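Local coordinates for inosine-uridine preferring nucleoside hydrolase family protein (Bacillus anthracis, PDB 2C40) that belongs to the inosine-uridine preferring nucleoside hydrolase family and binds a calcium ion and alpha-D-ribofuranose in a shared pocket, at residues V294-D297 against R298-Y302. Numbering follows the deposited sequence.
Sequences VNHD and RFFDY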
ATOM      1  N   VAL A 294       6.736   2.583  28.461  1.00 41.23           N
ATOM      2  CA  VAL A 294       6.428   1.289  27.875  1.00 40.71           C
ATOM      3  C   VAL A 294       7.706   0.430  27.835  1.00 41.54           C
ATOM      4  O   VAL A 294       8.780   0.907  27.484  1.00 41.57           O
ATOM      5  CB  VAL A 294       5.800   1.439  26.485  1.00 40.85           C
ATOM      6  CG1 VAL A 294       5.461   0.096  25.900  1.00 41.33           C
ATOM      7  CG2 VAL A 294       4.528   2.301  26.535  1.00 39.05           C
ATOM      8  N   ASN A 295       7.593  -0.832  28.241  1.00 41.80           N
ATOM      9  CA  ASN A 295       8.705  -1.755  28.134  1.00 41.64           C
ATOM     10  C   ASN A 295       8.795  -2.213  26.670  1.00 42.11           C
ATOM     11  O   ASN A 295       7.908  -2.915  26.144  1.00 42.13           O
ATOM     12  CB  ASN A 295       8.577  -2.912  29.136  1.00 41.69           C
ATOM     13  CG  ASN A 295       9.840  -3.726  29.237  1.00 41.02           C
ATOM     14  OD1 ASN A 295      10.311  -4.260  28.241  1.00 40.93           O
ATOM     15  ND2 ASN A 295      10.385  -3.842  30.433  1.00 40.61           N
ATOM     16  N   HIS A 296       9.852  -1.737  26.008  1.00 42.04           N
ATOM     17  CA  HIS A 296      10.108  -1.989  24.599  1.00 41.68           C
ATOM     18  C   HIS A 296      10.049  -3.490  24.321  1.00 41.01           C
ATOM     19  O   HIS A 296       9.181  -3.953  23.612  1.00 39.54           O
ATOM     20  CB  HIS A 296      11.494  -1.422  24.198  1.00 41.81           C
ATOM     21  CG  HIS A 296      11.928  -1.819  22.816  1.00 42.12           C
ATOM     22  ND1 HIS A 296      11.416  -1.234  21.679  1.00 43.66           N
ATOM     23  CD2 HIS A 296      12.800  -2.764  22.390  1.00 41.41           C
ATOM     24  CE1 HIS A 296      11.945  -1.802  20.610  1.00 40.38           C
ATOM     25  NE2 HIS A 296      12.781  -2.739  21.013  1.00 45.40           N
ATOM     26  N   ASP A 297      10.957  -4.233  24.955  1.00 40.76           N
ATOM     27  CA  ASP A 297      11.153  -5.657  24.684  1.00 41.51           C
ATOM     28  C   ASP A 297       9.886  -6.463  24.977  1.00 41.85           C
ATOM     29  O   ASP A 297       9.505  -7.312  24.206  1.00 41.88           O
ATOM     30  CB  ASP A 297      12.366  -6.231  25.471  1.00 40.22           C
ATOM     31  CG  ASP A 297      13.706  -5.691  24.973  1.00 39.97           C
ATOM     32  OD1 ASP A 297      13.724  -5.037  23.934  1.00 40.52           O
ATOM     33  OD2 ASP A 297      14.766  -5.908  25.605  1.00 38.84           O
ATOM     34  N   ARG A 298       9.243  -6.199  26.100  1.00 42.78           N
ATOM     35  CA  ARG A 298       8.006  -6.911  26.419  1.00 43.46           C
ATOM     36  C   ARG A 298       6.893  -6.587  25.455  1.00 42.95           C
ATOM     37  O   ARG A 298       6.139  -7.462  25.058  1.00 42.87           O
ATOM     38  CB  ARG A 298       7.573  -6.600  27.829  1.00 43.98           C
ATOM     39  CG  ARG A 298       8.549  -7.177  28.846  1.00 46.23           C
ATOM     40  CD  ARG A 298       7.806  -7.963  29.897  1.00 50.61           C
ATOM     41  NE  ARG A 298       7.372  -7.111  30.980  1.00 52.66           N
ATOM     42  CZ  ARG A 298       6.219  -7.210  31.649  1.00 54.69           C
ATOM     43  NH1 ARG A 298       5.274  -8.096  31.334  1.00 54.71           N
ATOM     44  NH2 ARG A 298       6.012  -6.377  32.656  1.00 54.40           N
ATOM     45  N   PHE A 299       6.784  -5.328  25.074  1.00 42.81           N
ATOM     46  CA  PHE A 299       5.721  -4.911  24.124  1.00 42.53           C
ATOM     47  C   PHE A 299       5.873  -5.665  22.813  1.00 42.02           C
ATOM     48  O   PHE A 299       4.961  -6.349  22.352  1.00 42.91           O
ATOM     49  CB  PHE A 299       5.759  -3.394  23.895  1.00 42.60           C
ATOM     50  CG  PHE A 299       4.814  -2.931  22.852  1.00 43.50           C
ATOM     51  CD1 PHE A 299       5.286  -2.342  21.669  1.00 42.09           C
ATOM     52  CD2 PHE A 299       3.450  -3.133  23.016  1.00 43.04           C
ATOM     53  CE1 PHE A 299       4.409  -1.906  20.711  1.00 44.57           C
ATOM     54  CE2 PHE A 299       2.547  -2.727  22.034  1.00 44.29           C
ATOM     55  CZ  PHE A 299       3.012  -2.127  20.882  1.00 46.00           C
ATOM     56  N   PHE A 300       7.034  -5.566  22.212  1.00 41.39           N
ATOM     57  CA  PHE A 300       7.265  -6.234  20.938  1.00 41.47           C
ATOM     58  C   PHE A 300       7.271  -7.744  21.044  1.00 41.22           C
ATOM     59  O   PHE A 300       6.807  -8.394  20.132  1.00 40.37           O
ATOM     60  CB  PHE A 300       8.548  -5.711  20.269  1.00 41.46           C
ATOM     61  CG  PHE A 300       8.393  -4.336  19.740  1.00 41.63           C
ATOM     62  CD1 PHE A 300       9.035  -3.250  20.339  1.00 43.55           C
ATOM     63  CD2 PHE A 300       7.544  -4.109  18.685  1.00 40.82           C
ATOM     64  CE1 PHE A 300       8.860  -1.955  19.839  1.00 43.98           C
ATOM     65  CE2 PHE A 300       7.357  -2.834  18.183  1.00 43.71           C
ATOM     66  CZ  PHE A 300       8.006  -1.747  18.755  1.00 42.79           C
ATOM     67  N   ASP A 301       7.764  -8.310  22.145  1.00 40.96           N
ATOM     68  CA  ASP A 301       7.663  -9.768  22.343  1.00 41.10           C
ATOM     69  C   ASP A 301       6.189 -10.213  22.467  1.00 40.89           C
ATOM     70  O   ASP A 301       5.777 -11.250  21.979  1.00 40.39           O
ATOM     71  CB  ASP A 301       8.430 -10.196  23.584  1.00 40.76           C
ATOM     72  CG  ASP A 301       8.390 -11.678  23.791  1.00 40.90           C
ATOM     73  OD1 ASP A 301       9.020 -12.411  22.998  1.00 41.30           O
ATOM     74  OD2 ASP A 301       7.739 -12.122  24.764  1.00 42.47           O
ATOM     75  N   TYR A 302       5.399  -9.399  23.122  1.00 41.56           N
ATOM     76  CA  TYR A 302       3.999  -9.723  23.362  1.00 41.94           C
ATOM     77  C   TYR A 302       3.215  -9.825  22.038  1.00 42.52           C
ATOM     78  O   TYR A 302       2.519 -10.804  21.776  1.00 42.81           O
ATOM     79  CB  TYR A 302       3.418  -8.650  24.272  1.00 41.75           C
ATOM     80  CG  TYR A 302       1.965  -8.768  24.590  1.00 41.82           C
ATOM     81  CD1 TYR A 302       1.126  -7.673  24.453  1.00 40.93           C
ATOM     82  CD2 TYR A 302       1.427  -9.970  25.035  1.00 41.31           C
ATOM     83  CE1 TYR A 302      -0.210  -7.764  24.787  1.00 41.76           C
ATOM     84  CE2 TYR A 302       0.095 -10.077  25.363  1.00 42.03           C
ATOM     85  CZ  TYR A 302      -0.723  -8.971  25.227  1.00 43.45           C
ATOM     86  OH  TYR A 302      -2.065  -9.071  25.530  1.00 42.97           O
TER
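Val-294, in the loop just before helix 296-308, meets Phe-299 of its first turn. Its CG1 lies 4.0 Å from CB of Phe-299, an apolar contact between two buried residues. CG1 is anti to the backbone N (chi1 -179°), and this branch is the one that reaches CB of Phe-299. Asn-295 is the N-cap. Its OD1 accepts from the backbone N of Arg-298 at 3.1 Å. The N-H points almost straight at the oxygen, but the donor sits above the amide plane, 35° out of it. This bond occupies an N-H of the first turn that has no earlier helical carbonyl to use. The start of the Arg-298 side chain also packs on the cap: its CG is 3.5 Å from OD1 of Asn-295. The Asn-295 carbonyl O takes the backbone N of Phe-299 at 2.9 Å. One residue on, O of His-296 receives N of Phe-300 at 3.0 Å in a nearly straight bond. The two side chains of this pair form an offset edge-to-face stack. CD1 and CE1 of Phe-300 form the ring edge directed at the imidazole face, with the planes 61° apart. The two CE1 atoms of His-296 and Phe-300 are modelled 3.2 Å apart, short for two carbons, so the exact closeness is doubtful. A weak hydrogen bond from ND1 of His-296 to O of Gln-201 ties the imidazole to a neighbouring loop. Asp-297 contributes its carbonyl O, which accepts from N of Asp-301 at 2.9 Å. Asp-301 turns its carboxylate onward to a salt bridge with Arg-305, one turn along. Helix 296-308 follows strand 286-292 of the central sheet. Val-294 and Phe-299 pack on Leu-249 of helix 246-255, whereas His-296 and Phe-300 both touch Ile-208 of helix 206-214.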